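Local coordinates for ribonuclease J (Methanolobus psychrophilus R15, PDB 5HAB), which is an archaeal exoribonuclease of the beta-CASP family of metallo-beta-lactamase fold enzymes, which hydrolyses RNA and is captured here with RNA bound, at residues B[49-54]-B[97-102]; B[123-128]-B[165-170]; B[195-200]-B[226-231]; B[260-265]-B[337-342]; B[322-327]-B[359-364]. The protein carries 1 engineered substitution. One frame throughout, in Å; residues are numbered along the deposited sequence.

Interaction 1: B[49-54]-B[97-102]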
# COMPACT_ATOMS: atom_id res chain seq x y z
N ASP B 49 -45.67 2.74 -13.20
CA ASP B 49 -45.33 1.33 -13.11
C ASP B 49 -43.85 1.16 -12.77
O ASP B 49 -43.02 1.90 -13.27
CB ASP B 49 -45.67 0.61 -14.41
CG ASP B 49 -47.17 0.48 -14.62
OD1 ASP B 49 -47.89 0.19 -13.64
OD2 ASP B 49 -47.62 0.69 -15.77
N ILE B 50 -43.52 0.21 -11.90
CA ILE B 50 -42.15 0.06 -11.43
C ILE B 50 -41.58 -1.32 -11.75
O ILE B 50 -42.21 -2.34 -11.48
CB ILE B 50 -42.05 0.34 -9.92
CG1 ILE B 50 -42.56 1.74 -9.60
CG2 ILE B 50 -40.61 0.17 -9.43
CD1 ILE B 50 -42.58 2.06 -8.12
N ILE B 51 -40.38 -1.34 -12.33
CA ILE B 51 -39.61 -2.57 -12.51
C ILE B 51 -38.45 -2.57 -11.51
O ILE B 51 -37.56 -1.74 -11.61
CB ILE B 51 -39.09 -2.69 -13.95
CG1 ILE B 51 -40.23 -2.48 -14.94
CG2 ILE B 51 -38.40 -4.04 -14.17
CD1 ILE B 51 -41.22 -3.61 -14.97
N ILE B 52 -38.45 -3.49 -10.56
CA ILE B 52 -37.32 -3.66 -9.66
C ILE B 52 -36.26 -4.50 -10.38
O ILE B 52 -36.58 -5.47 -11.06
CB ILE B 52 -37.73 -4.31 -8.32
CG1 ILE B 52 -38.64 -3.37 -7.52
CG2 ILE B 52 -36.52 -4.65 -7.48
CD1 ILE B 52 -39.16 -3.97 -6.22
N ILE B 53 -35.00 -4.09 -10.24
CA ILE B 53 -33.88 -4.84 -10.81
C ILE B 53 -32.92 -5.26 -9.70
O ILE B 53 -32.31 -4.41 -9.03
CB ILE B 53 -33.15 -4.05 -11.90
CG1 ILE B 53 -34.15 -3.49 -12.92
CG2 ILE B 53 -32.14 -4.94 -12.60
CD1 ILE B 53 -33.48 -2.83 -14.12
N ASP B 54 -32.87 -6.57 -9.49
CA ASP B 54 -31.96 -7.25 -8.56
C ASP B 54 -32.27 -6.94 -7.10
O ASP B 54 -32.75 -5.86 -6.77
CB ASP B 54 -30.51 -6.91 -8.90
CG ASP B 54 -30.07 -7.49 -10.24
OD1 ASP B 54 -30.44 -8.65 -10.54
OD2 ASP B 54 -29.36 -6.80 -10.99
N VAL B 97 -45.10 -1.64 -8.24
CA VAL B 97 -44.14 -2.61 -8.75
C VAL B 97 -44.84 -3.67 -9.59
O VAL B 97 -45.72 -4.38 -9.10
CB VAL B 97 -43.34 -3.24 -7.60
CG1 VAL B 97 -42.39 -4.30 -8.14
CG2 VAL B 97 -42.57 -2.16 -6.84
N ARG B 98 -44.43 -3.77 -10.85
CA ARG B 98 -45.07 -4.69 -11.78
C ARG B 98 -44.22 -5.92 -12.06
O ARG B 98 -44.75 -6.94 -12.51
CB ARG B 98 -45.37 -3.96 -13.10
CG ARG B 98 -46.34 -2.79 -12.96
CD ARG B 98 -47.72 -3.25 -12.49
NE ARG B 98 -48.63 -2.14 -12.24
CZ ARG B 98 -49.79 -2.25 -11.60
NH1 ARG B 98 -50.19 -3.43 -11.15
NH2 ARG B 98 -50.55 -1.18 -11.41
N ALA B 99 -42.92 -5.84 -11.81
CA ALA B 99 -42.03 -6.97 -12.05
C ALA B 99 -40.71 -6.83 -11.29
O ALA B 99 -40.29 -5.73 -10.95
CB ALA B 99 -41.75 -7.13 -13.54
N ILE B 100 -40.08 -7.97 -11.03
CA ILE B 100 -38.77 -8.00 -10.40
C ILE B 100 -37.79 -8.73 -11.31
O ILE B 100 -37.91 -9.93 -11.53
CB ILE B 100 -38.84 -8.68 -9.03
CG1 ILE B 100 -39.77 -7.89 -8.10
CG2 ILE B 100 -37.45 -8.82 -8.42
CD1 ILE B 100 -39.92 -8.50 -6.72
N VAL B 101 -36.82 -8.00 -11.87
CA VAL B 101 -35.83 -8.64 -12.74
C VAL B 101 -34.58 -9.00 -11.95
O VAL B 101 -34.09 -8.21 -11.14
CB VAL B 101 -35.47 -7.74 -13.94
CG1 VAL B 101 -34.38 -8.39 -14.78
CG2 VAL B 101 -36.69 -7.48 -14.80
N CYS B 102 -34.09 -10.22 -12.17
CA CYS B 102 -32.80 -10.64 -11.63
C CYS B 102 -31.86 -10.93 -12.78
O CYS B 102 -32.07 -11.88 -13.54
CB CYS B 102 -32.95 -11.86 -10.74
SG CYS B 102 -33.79 -11.51 -9.19
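Arg98 N donates to Ile50 O (2.7 Å), the first of four backbone hydrogen bonds between the parallel neighbouring strands of 49-54 and 97-102. Ile52 N bonds to Ala99 O, Val101 N to Ile52 O and Asp54 N to Val101 O (2.6 Å). Ile50 pairs with Val97 but Ile51 with Ala99, so a beta bulge at Arg98 adds one residue to the second strand.

The fifth bond is part of a salt bridge beside the bulge. Arg98 points toward the other strand, its chain bent at the second torsion (chi2 -64°), and NE meets Asp49 OD1 at 2.8 Å. The oxygen lies at the edge of the guanidinium, in its plane, whereas NE comes in from above the carboxylate plane; the two planes stand 72° apart.

Apolar contacts fill both sides of the sheet. On one, Ile52 CD1 reaches Val97 CG1 (3.8 Å) and Ile50 CG2 meets Val97 CG2. On the other, Ile51 sends CD1 to Ala99 CB (3.8 Å) and CG2 to Val101 CG2 (3.9 Å), and Ile167 and Ile184 of the facing sheet pack against Ile51, as in the sandwich of the metallo-beta-lactamase fold.

Asp54 turns OD1 to Cys102 CA (3.3 Å) while OD2 bonds to Thr103 OG1, beyond the segment. The one side-chain ion pair across the contact, Asp49-Arg98, thus lies at one end, and the rest is held by backbone bonds and branched aliphatic side chains.

Interaction 2: B[123-128]-B[165-170]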
# COMPACT_ATOMS: atom_id res chain seq x y z
N PRO B 123 -44.29 -10.78 -10.47
CA PRO B 123 -43.50 -11.96 -10.83
C PRO B 123 -42.01 -11.63 -10.88
O PRO B 123 -41.63 -10.48 -11.06
CB PRO B 123 -44.01 -12.30 -12.22
CG PRO B 123 -44.37 -10.98 -12.79
CD PRO B 123 -44.91 -10.16 -11.65
N ILE B 124 -41.17 -12.65 -10.72
CA ILE B 124 -39.73 -12.49 -10.86
C ILE B 124 -39.31 -12.94 -12.25
O ILE B 124 -39.60 -14.07 -12.64
CB ILE B 124 -38.98 -13.27 -9.77
CG1 ILE B 124 -39.34 -12.72 -8.39
CG2 ILE B 124 -37.48 -13.22 -10.02
CD1 ILE B 124 -38.79 -13.55 -7.25
N ILE B 125 -38.64 -12.08 -13.00
CA ILE B 125 -38.25 -12.43 -14.36
C ILE B 125 -36.75 -12.67 -14.41
O ILE B 125 -35.96 -11.85 -13.91
CB ILE B 125 -38.66 -11.35 -15.36
CG1 ILE B 125 -40.14 -11.00 -15.21
CG2 ILE B 125 -38.35 -11.80 -16.78
CD1 ILE B 125 -40.54 -9.73 -15.93
N ALA B 126 -36.34 -13.79 -14.99
CA ALA B 126 -34.92 -14.14 -15.00
C ALA B 126 -34.59 -15.18 -16.06
O ALA B 126 -35.48 -15.74 -16.69
CB ALA B 126 -34.49 -14.63 -13.62
N THR B 127 -33.30 -15.42 -16.26
CA THR B 127 -32.84 -16.45 -17.18
C THR B 127 -33.09 -17.83 -16.58
O THR B 127 -33.16 -17.96 -15.36
CB THR B 127 -31.35 -16.28 -17.52
OG1 THR B 127 -30.58 -16.38 -16.31
CG2 THR B 127 -31.10 -14.95 -18.19
N PRO B 128 -33.19 -18.87 -17.43
CA PRO B 128 -33.43 -20.25 -16.99
C PRO B 128 -32.58 -20.69 -15.80
O PRO B 128 -33.14 -21.16 -14.81
CB PRO B 128 -33.08 -21.06 -18.24
CG PRO B 128 -33.50 -20.18 -19.36
CD PRO B 128 -33.23 -18.76 -18.91
N ILE B 165 -44.62 -0.67 -21.49
CA ILE B 165 -43.37 -1.18 -20.94
C ILE B 165 -43.06 -2.57 -21.46
O ILE B 165 -43.87 -3.49 -21.30
CB ILE B 165 -43.41 -1.20 -19.40
CG1 ILE B 165 -43.58 0.21 -18.83
CG2 ILE B 165 -42.18 -1.88 -18.83
CD1 ILE B 165 -43.72 0.23 -17.34
N THR B 166 -41.90 -2.74 -22.10
CA THR B 166 -41.45 -4.10 -22.43
C THR B 166 -40.04 -4.34 -21.88
O THR B 166 -39.26 -3.41 -21.76
CB THR B 166 -41.44 -4.38 -23.95
OG1 THR B 166 -40.43 -3.59 -24.58
CG2 THR B 166 -42.80 -4.08 -24.56
N ILE B 167 -39.73 -5.59 -21.55
CA ILE B 167 -38.42 -5.92 -21.02
C ILE B 167 -37.65 -6.84 -21.98
O ILE B 167 -38.11 -7.93 -22.31
CB ILE B 167 -38.56 -6.58 -19.64
CG1 ILE B 167 -39.03 -5.55 -18.61
CG2 ILE B 167 -37.25 -7.23 -19.21
CD1 ILE B 167 -39.31 -6.14 -17.25
N GLU B 168 -36.47 -6.39 -22.38
CA GLU B 168 -35.59 -7.14 -23.26
C GLU B 168 -34.33 -7.61 -22.52
O GLU B 168 -33.71 -6.83 -21.80
CB GLU B 168 -35.20 -6.29 -24.47
CG GLU B 168 -34.18 -6.92 -25.42
CD GLU B 168 -33.82 -6.00 -26.57
OE1 GLU B 168 -34.36 -4.88 -26.63
OE2 GLU B 168 -33.00 -6.40 -27.43
N PHE B 169 -33.97 -8.88 -22.69
CA PHE B 169 -32.70 -9.39 -22.16
C PHE B 169 -31.65 -9.40 -23.27
O PHE B 169 -31.92 -9.81 -24.40
CB PHE B 169 -32.87 -10.79 -21.58
CG PHE B 169 -33.45 -10.82 -20.19
CD1 PHE B 169 -33.86 -9.66 -19.56
CD2 PHE B 169 -33.56 -12.02 -19.50
CE1 PHE B 169 -34.39 -9.70 -18.28
CE2 PHE B 169 -34.08 -12.06 -18.22
CZ PHE B 169 -34.50 -10.90 -17.61
N ILE B 170 -30.44 -8.95 -22.94
CA ILE B 170 -29.31 -9.02 -23.87
C ILE B 170 -28.20 -9.82 -23.21
O ILE B 170 -27.86 -9.55 -22.07
CB ILE B 170 -28.81 -7.62 -24.26
CG1 ILE B 170 -29.96 -6.79 -24.83
CG2 ILE B 170 -27.67 -7.71 -25.26
CD1 ILE B 170 -29.74 -5.32 -24.71
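The Phe169 ring points its edge at the backbone of Ala126 and Thr127: CE2 lies 3.8 Å from Ala126 C, and Ala126 CA is in the ring plane. With CG beside the backbone N (chi1 -80°), the ring is carried across the gap between the two strands. Two methyl groups flank this approach. Ile125 CG2 comes obliquely to CZ of Phe169 at 4.0 Å, and Thr127 CG2 crosses to Phe169 CD2, also at 4.0 Å. The strands belong to the two sheets that face each other in the metallo-beta-lactamase sandwich. The axes of these short segments are 9.7 Å apart and inclined at 32°, too far for main-chain hydrogen bonds, so side chains fill the gap. Toward the N-terminal ends of both strands, Ile125 and Ile167 reach toward each other tip to tip, CD1 to CD1 at 4.0 Å. Val101, on the strand beside 124-126, packs against both Ile167 and Phe169. Thr127 occupies the N-cap position of helix 128-138, and its OG1 is hydrogen-bonded to Thr130 OG1 and Asp178 O while its methyl stays against Phe169 CD2.

Interaction 3: B[195-200]-B[226-231]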
# COMPACT_ATOMS: atom_id res chain seq x y z
N CYS B 195 -25.09 -4.21 -15.09
CA CYS B 195 -24.35 -4.33 -13.85
C CYS B 195 -23.91 -5.78 -13.63
O CYS B 195 -24.62 -6.71 -14.03
CB CYS B 195 -25.20 -3.84 -12.68
SG CYS B 195 -25.74 -2.12 -12.83
N ASP B 196 -22.76 -5.96 -13.00
CA ASP B 196 -22.11 -7.26 -12.87
C ASP B 196 -21.88 -7.88 -14.24
O ASP B 196 -22.42 -8.93 -14.57
CB ASP B 196 -22.92 -8.21 -12.00
CG ASP B 196 -22.61 -8.06 -10.53
OD1 ASP B 196 -21.91 -7.10 -10.16
OD2 ASP B 196 -23.05 -8.92 -9.74
N PHE B 197 -21.06 -7.21 -15.05
CA PHE B 197 -20.80 -7.69 -16.39
C PHE B 197 -19.36 -7.47 -16.81
O PHE B 197 -18.59 -6.75 -16.17
CB PHE B 197 -21.69 -6.98 -17.39
CG PHE B 197 -21.15 -5.66 -17.85
CD1 PHE B 197 -21.33 -4.53 -17.07
CD2 PHE B 197 -20.46 -5.55 -19.04
CE1 PHE B 197 -20.83 -3.31 -17.48
CE2 PHE B 197 -19.95 -4.33 -19.45
CZ PHE B 197 -20.14 -3.21 -18.67
N LYS B 198 -19.05 -8.05 -17.95
CA LYS B 198 -17.71 -8.05 -18.49
C LYS B 198 -17.80 -8.37 -19.97
O LYS B 198 -18.53 -9.28 -20.38
CB LYS B 198 -16.87 -9.08 -17.73
CG LYS B 198 -15.84 -9.82 -18.54
CD LYS B 198 -15.25 -10.94 -17.70
CE LYS B 198 -14.03 -11.53 -18.36
NZ LYS B 198 -13.28 -12.39 -17.41
N PHE B 199 -17.11 -7.59 -20.79
CA PHE B 199 -16.96 -7.95 -22.19
C PHE B 199 -15.96 -9.11 -22.25
O PHE B 199 -14.86 -9.02 -21.70
CB PHE B 199 -16.47 -6.76 -23.02
CG PHE B 199 -17.49 -5.67 -23.18
CD1 PHE B 199 -18.83 -5.93 -23.00
CD2 PHE B 199 -17.10 -4.38 -23.51
CE1 PHE B 199 -19.77 -4.93 -23.16
CE2 PHE B 199 -18.03 -3.37 -23.66
CZ PHE B 199 -19.37 -3.65 -23.48
N ASP B 200 -16.34 -10.19 -22.91
CA ASP B 200 -15.44 -11.32 -23.08
C ASP B 200 -15.62 -11.88 -24.49
O ASP B 200 -16.64 -12.49 -24.80
CB ASP B 200 -15.68 -12.41 -22.03
CG ASP B 200 -14.55 -13.43 -21.97
OD1 ASP B 200 -13.84 -13.58 -22.98
OD2 ASP B 200 -14.38 -14.07 -20.92
N ILE B 226 -27.73 2.58 -16.49
CA ILE B 226 -27.28 2.26 -15.14
C ILE B 226 -26.22 1.19 -15.31
O ILE B 226 -26.51 0.12 -15.84
CB ILE B 226 -28.42 1.78 -14.23
CG1 ILE B 226 -29.47 2.88 -14.04
CG2 ILE B 226 -27.88 1.27 -12.90
CD1 ILE B 226 -30.64 2.80 -14.99
N THR B 227 -25.00 1.49 -14.89
CA THR B 227 -23.91 0.54 -15.11
C THR B 227 -23.00 0.54 -13.89
O THR B 227 -22.92 1.52 -13.15
CB THR B 227 -23.13 0.86 -16.41
OG1 THR B 227 -22.23 -0.21 -16.70
CG2 THR B 227 -22.35 2.16 -16.29
N GLU B 228 -22.33 -0.59 -13.67
CA GLU B 228 -21.46 -0.76 -12.52
C GLU B 228 -20.23 0.14 -12.61
O GLU B 228 -19.76 0.46 -13.70
CB GLU B 228 -21.03 -2.23 -12.40
CG GLU B 228 -20.16 -2.70 -13.56
CD GLU B 228 -19.37 -3.95 -13.23
OE1 GLU B 228 -20.00 -5.00 -13.00
OE2 GLU B 228 -18.12 -3.89 -13.20
N SER B 229 -19.71 0.56 -11.46
CA SER B 229 -18.47 1.33 -11.44
C SER B 229 -17.35 0.53 -10.78
O SER B 229 -16.24 1.03 -10.63
CB SER B 229 -18.68 2.64 -10.69
OG SER B 229 -18.93 2.40 -9.33
N THR B 230 -17.66 -0.71 -10.41
CA THR B 230 -16.81 -1.57 -9.58
C THR B 230 -15.32 -1.59 -9.94
O THR B 230 -14.48 -1.42 -9.06
CB THR B 230 -17.32 -3.04 -9.63
OG1 THR B 230 -18.73 -3.06 -9.40
CG2 THR B 230 -16.63 -3.88 -8.57
N ASN B 231 -15.00 -1.77 -11.22
CA ASN B 231 -13.61 -1.82 -11.65
C ASN B 231 -13.35 -0.75 -12.70
O ASN B 231 -12.42 -0.87 -13.49
CB ASN B 231 -13.25 -3.19 -12.23
CG ASN B 231 -12.94 -4.22 -11.16
OD1 ASN B 231 -12.87 -3.90 -9.97
ND2 ASN B 231 -12.76 -5.47 -11.57
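Glu228 reaches from the end of strand 222-228 to the loop at Cys195-Phe197, in the metallo-beta-lactamase fold where loops after the strands build the active-site edge, and the bound RNA lies about 4 Å from the nearest atom of this contact.

The polar contacts centre on one carboxylate oxygen. Phe197 N donates to Glu228 OE1 (3.2 Å, N-H...O angle 150°), approaching from well above the carboxylate plane. Besides the Phe197 bond, OE1 is hydrogen-bonded to His410 ND1, tying the 195-197 loop to the one that carries this histidine. Asp196 N stands 2.9 Å from Glu228 OE1. The Glu228 chain is extended beyond CG, which spans the distance to the loop.

Two acidic groups come close here. Asp196 OD1 lies 4.0 Å from Glu228 OE1, their side chains crossing at about a right angle and the carboxylate planes 74° apart. Asp196 OD2 is hydrogen-bonded to His104 NE2, and a phosphate of the RNA packs on this aspartate.

Sulfur, aliphatic and ring contacts complete the junction. Cys195 SG touches Ile226 CG2 and lies near the backbone of the strand. The Phe197 ring crosses the Glu228 chain obliquely, CE1 4.0 Å from Glu228 CG, and meets Phe181 edge-to-face. The same ring is approached obliquely by the Thr227 hydroxyl, whose OG1 bonds to Ala194 O and lies 3.5 Å from Phe197 CE1.

Interaction 4: B[260-265]-B[337-342]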
# COMPACT_ATOMS: atom_id res chain seq x y z
N VAL B 260 1.45 -35.66 -6.49
CA VAL B 260 1.59 -35.05 -5.17
C VAL B 260 0.27 -35.02 -4.41
O VAL B 260 0.25 -35.14 -3.19
CB VAL B 260 2.18 -33.63 -5.29
CG1 VAL B 260 1.26 -32.72 -6.08
CG2 VAL B 260 2.46 -33.06 -3.91
N GLY B 261 -0.84 -34.86 -5.13
CA GLY B 261 -2.11 -34.64 -4.48
C GLY B 261 -2.48 -33.17 -4.49
O GLY B 261 -1.83 -32.34 -3.83
N MET B 262 -3.53 -32.84 -5.23
CA MET B 262 -3.91 -31.45 -5.44
C MET B 262 -5.38 -31.20 -5.12
O MET B 262 -6.25 -31.98 -5.51
CB MET B 262 -3.61 -31.04 -6.89
CG MET B 262 -2.16 -31.24 -7.30
SD MET B 262 -1.86 -30.91 -9.05
CE MET B 262 -2.93 -32.13 -9.80
N ILE B 263 -5.64 -30.11 -4.40
CA ILE B 263 -7.00 -29.69 -4.09
C ILE B 263 -7.27 -28.38 -4.82
O ILE B 263 -6.46 -27.46 -4.75
CB ILE B 263 -7.20 -29.51 -2.58
CG1 ILE B 263 -7.11 -30.85 -1.85
CG2 ILE B 263 -8.53 -28.82 -2.29
CD1 ILE B 263 -7.20 -30.72 -0.35
N VAL B 264 -8.40 -28.28 -5.51
CA VAL B 264 -8.77 -27.01 -6.13
C VAL B 264 -10.00 -26.43 -5.44
O VAL B 264 -10.94 -27.15 -5.11
CB VAL B 264 -9.02 -27.17 -7.64
CG1 VAL B 264 -9.23 -25.81 -8.29
CG2 VAL B 264 -7.87 -27.91 -8.29
N THR B 265 -9.99 -25.12 -5.20
CA THR B 265 -11.15 -24.44 -4.63
C THR B 265 -11.51 -23.19 -5.42
O THR B 265 -10.63 -22.46 -5.89
CB THR B 265 -10.91 -24.07 -3.15
OG1 THR B 265 -12.08 -23.41 -2.63
CG2 THR B 265 -9.70 -23.16 -3.00
N LYS B 337 -4.60 -39.68 -7.34
CA LYS B 337 -5.57 -40.26 -8.27
C LYS B 337 -6.85 -39.44 -8.33
O LYS B 337 -7.77 -39.76 -9.08
CB LYS B 337 -5.90 -41.70 -7.86
CG LYS B 337 -4.78 -42.71 -8.11
CD LYS B 337 -5.19 -44.11 -7.68
CE LYS B 337 -4.02 -45.08 -7.70
NZ LYS B 337 -3.05 -44.82 -6.58
N TYR B 338 -6.90 -38.36 -7.55
CA TYR B 338 -8.10 -37.55 -7.46
C TYR B 338 -7.84 -36.05 -7.59
O TYR B 338 -6.76 -35.56 -7.25
CB TYR B 338 -8.83 -37.83 -6.14
CG TYR B 338 -9.36 -39.23 -6.05
CD1 TYR B 338 -10.56 -39.58 -6.66
CD2 TYR B 338 -8.65 -40.22 -5.38
CE1 TYR B 338 -11.05 -40.87 -6.58
CE2 TYR B 338 -9.13 -41.51 -5.30
CZ TYR B 338 -10.33 -41.83 -5.91
OH TYR B 338 -10.81 -43.12 -5.83
N LEU B 339 -8.84 -35.34 -8.09
CA LEU B 339 -8.83 -33.88 -8.04
C LEU B 339 -10.07 -33.38 -7.32
O LEU B 339 -11.09 -33.10 -7.96
CB LEU B 339 -8.78 -33.28 -9.44
CG LEU B 339 -8.57 -31.77 -9.35
CD1 LEU B 339 -7.22 -31.46 -8.71
CD2 LEU B 339 -8.73 -31.08 -10.70
N PRO B 340 -10.00 -33.28 -5.99
CA PRO B 340 -11.10 -32.69 -5.22
C PRO B 340 -11.34 -31.23 -5.60
O PRO B 340 -10.45 -30.39 -5.45
CB PRO B 340 -10.63 -32.80 -3.77
CG PRO B 340 -9.59 -33.87 -3.77
CD PRO B 340 -8.92 -33.77 -5.11
N VAL B 341 -12.54 -30.95 -6.10
CA VAL B 341 -12.96 -29.59 -6.41
C VAL B 341 -13.96 -29.15 -5.36
O VAL B 341 -15.11 -29.58 -5.38
CB VAL B 341 -13.57 -29.49 -7.81
CG1 VAL B 341 -13.83 -28.04 -8.19
CG2 VAL B 341 -12.67 -30.17 -8.83
N MET B 342 -13.53 -28.30 -4.44
CA MET B 342 -14.30 -28.07 -3.22
C MET B 342 -14.51 -26.59 -2.92
O MET B 342 -13.86 -25.73 -3.51
CB MET B 342 -13.61 -28.76 -2.05
CG MET B 342 -12.33 -28.08 -1.60
SD MET B 342 -11.62 -28.92 -0.18
CE MET B 342 -11.54 -30.59 -0.82
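Strands 262-265 and 338-342 run parallel, the axes of these short segments 4.8 Å apart and 23° from alignment, with Val264 N bonded to Pro340 O and Met342 N to Val264 O, each at 2.9 Å. Pro340 has no N-H to give; its ring CD instead lies against Met262 O (3.2 Å).

On the side of Val264 and Leu339 the packing is mainly aliphatic. Leu339 CG is anti to its own N (chi1 -172°), a setting that brings CD1 across to Val264 CG2 at 3.6 Å, the two side chains meeting at a slant, and also near Met262 O. Ile277 of helix 271-283 lies over Val264, Leu339 and Val341 on this face.

These are adjacent strands in the six-stranded parallel sheet of the beta-CASP domain, with helices packed on both of its faces. On the other face, Ile263 CG2 meets the sulfur of Met342 at 3.7 Å and its CE at 3.8 Å. The bend at chi3 (54°) folds the methionine's terminal methyl back onto the isoleucine, and Val352, Leu353 and Ile356 of helix 352-357 also pack on Met342.

At the C-terminal end of the two segments Thr265 OG1 donates to Met342 O (3.1 Å) from above the carbonyl plane rather than within it. Leu353 and His345 touch this threonine.

Interaction 5: B[322-327]-B[359-364]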
# COMPACT_ATOMS: atom_id res chain seq x y z
N ASP B 322 -21.06 -38.13 3.48
CA ASP B 322 -20.67 -38.47 2.11
C ASP B 322 -19.31 -37.87 1.80
O ASP B 322 -18.45 -38.51 1.20
CB ASP B 322 -21.70 -37.97 1.10
CG ASP B 322 -22.87 -38.91 0.95
OD1 ASP B 322 -23.51 -38.90 -0.12
OD2 ASP B 322 -23.16 -39.67 1.90
N ILE B 323 -19.14 -36.62 2.21
CA ILE B 323 -17.91 -35.88 1.97
C ILE B 323 -16.74 -36.50 2.74
O ILE B 323 -15.70 -36.80 2.15
CB ILE B 323 -18.09 -34.39 2.33
CG1 ILE B 323 -18.94 -33.68 1.27
CG2 ILE B 323 -16.75 -33.70 2.52
CD1 ILE B 323 -19.45 -32.32 1.69
N ASP B 324 -16.93 -36.70 4.04
CA ASP B 324 -15.89 -37.28 4.88
C ASP B 324 -15.50 -38.69 4.43
O ASP B 324 -14.32 -39.07 4.48
CB ASP B 324 -16.34 -37.31 6.34
CG ASP B 324 -16.15 -35.97 7.04
OD1 ASP B 324 -16.03 -34.95 6.33
OD2 ASP B 324 -16.13 -35.95 8.29
N ASN B 325 -16.47 -39.47 3.95
CA ASN B 325 -16.17 -40.82 3.51
C ASN B 325 -15.56 -40.82 2.11
O ASN B 325 -14.81 -41.73 1.75
CB ASN B 325 -17.42 -41.70 3.55
CG ASN B 325 -17.62 -42.36 4.91
OD1 ASN B 325 -17.32 -43.54 5.08
ND2 ASN B 325 -18.12 -41.60 5.87
N ALA B 326 -15.85 -39.78 1.34
CA ALA B 326 -15.23 -39.61 0.03
C ALA B 326 -13.76 -39.25 0.21
O ALA B 326 -12.90 -39.74 -0.52
CB ALA B 326 -15.95 -38.53 -0.77
N LEU B 327 -13.49 -38.40 1.18
CA LEU B 327 -12.12 -38.01 1.50
C LEU B 327 -11.37 -39.17 2.14
O LEU B 327 -10.16 -39.29 1.99
CB LEU B 327 -12.11 -36.78 2.41
CG LEU B 327 -12.65 -35.53 1.71
CD1 LEU B 327 -13.20 -34.54 2.71
CD2 LEU B 327 -11.56 -34.90 0.86
N GLY B 359 -8.32 -30.33 10.44
CA GLY B 359 -8.08 -31.74 10.72
C GLY B 359 -9.34 -32.49 11.13
O GLY B 359 -9.27 -33.58 11.68
N GLU B 360 -10.49 -31.88 10.85
CA GLU B 360 -11.78 -32.47 11.18
C GLU B 360 -12.24 -33.40 10.06
O GLU B 360 -13.43 -33.47 9.74
CB GLU B 360 -12.82 -31.37 11.41
CG GLU B 360 -12.35 -30.28 12.37
CD GLU B 360 -13.28 -29.09 12.36
OE1 GLU B 360 -13.98 -28.88 11.35
OE2 GLU B 360 -13.29 -28.34 13.37
N THR B 361 -11.29 -34.09 9.44
CA THR B 361 -11.53 -34.77 8.19
C THR B 361 -10.51 -35.90 8.00
O THR B 361 -9.35 -35.75 8.39
CB THR B 361 -11.45 -33.76 7.02
OG1 THR B 361 -12.62 -32.93 7.03
CG2 THR B 361 -11.36 -34.44 5.68
N PRO B 362 -10.95 -37.04 7.43
CA PRO B 362 -10.05 -38.15 7.08
C PRO B 362 -8.89 -37.71 6.20
O PRO B 362 -7.82 -38.33 6.20
CB PRO B 362 -10.97 -39.11 6.32
CG PRO B 362 -12.32 -38.85 6.89
CD PRO B 362 -12.36 -37.38 7.20
N PHE B 363 -9.10 -36.63 5.45
CA PHE B 363 -8.07 -36.08 4.59
C PHE B 363 -7.04 -35.31 5.41
O PHE B 363 -7.37 -34.37 6.14
CB PHE B 363 -8.69 -35.16 3.53
CG PHE B 363 -7.78 -34.84 2.38
CD1 PHE B 363 -6.76 -33.91 2.52
CD2 PHE B 363 -7.94 -35.47 1.15
CE1 PHE B 363 -5.92 -33.61 1.46
CE2 PHE B 363 -7.10 -35.17 0.10
CZ PHE B 363 -6.10 -34.24 0.25
N LYS B 364 -5.79 -35.73 5.31
CA LYS B 364 -4.69 -35.03 5.96
C LYS B 364 -3.75 -34.45 4.91
O LYS B 364 -3.22 -35.17 4.07
CB LYS B 364 -3.93 -35.97 6.90
CG LYS B 364 -4.66 -36.28 8.20
CD LYS B 364 -4.73 -35.04 9.09
CE LYS B 364 -5.27 -35.38 10.47
NZ LYS B 364 -5.16 -34.23 11.41
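Leu327 and Phe363 are brought together by different settings of their first torsion: Leu327 CG lies beside its backbone N (chi1 -67°), whereas Phe363 CG is anti to its N (chi1 -164°). The leucine then splits its branches. CD2 runs to Phe363 CD2 at 3.7 Å, the two side chains crossing at about a right angle, and CD1 presses on Thr361 CG2 at 3.5 Å, tighter than a usual carbon contact.

One turn earlier on the helix, Pro362 rests on Asp324. Pro362 CG is 3.1 Å from Asp324 O. Pro362 CD lies 4.0 Å from Asp324 CG, the carboxylate carbon. No hydrogen bond crosses between the segments. The Asp324 carboxylate is instead held by a salt bridge from OD1 to Arg355 NH2, which ties helix 320-331 to helix 352-357.

The loop starts at Gly359, where a Schellman motif ends helix 352-357, and leads on to strand 370-374. It lies along one side of helix 320-331 in the beta-CASP domain: Ile356 packs on Thr361 and Phe363, Met331 on Phe363 farther along the helix, and Leu291 of strand 287-291 on Leu327.

From the N terminus, interaction 1 joins strands 49-53 and 96-102 and closes a loop of 42 residues. Interaction 2 follows in series, closing 36 residues; the two meet where strand 124-126 sits beside 96-102, and it ties that sheet to the facing one through 166-172. Interaction 3, also in series, closes 25 residues between the loop after strand 189-194 and the end of strand 222-228, neighbours in the second sheet. In the beta-CASP domain, the centre of interaction 4 lies about 32 Å from that of interaction 3. Interactions 4 and 5 cross: 322-327 falls inside the 260-342 loop and 359-364 beyond it. None nest. Ile263 CD1 and Phe363 CE1 touch, joining the parallel sheet to the loop that packs on helix 320-331.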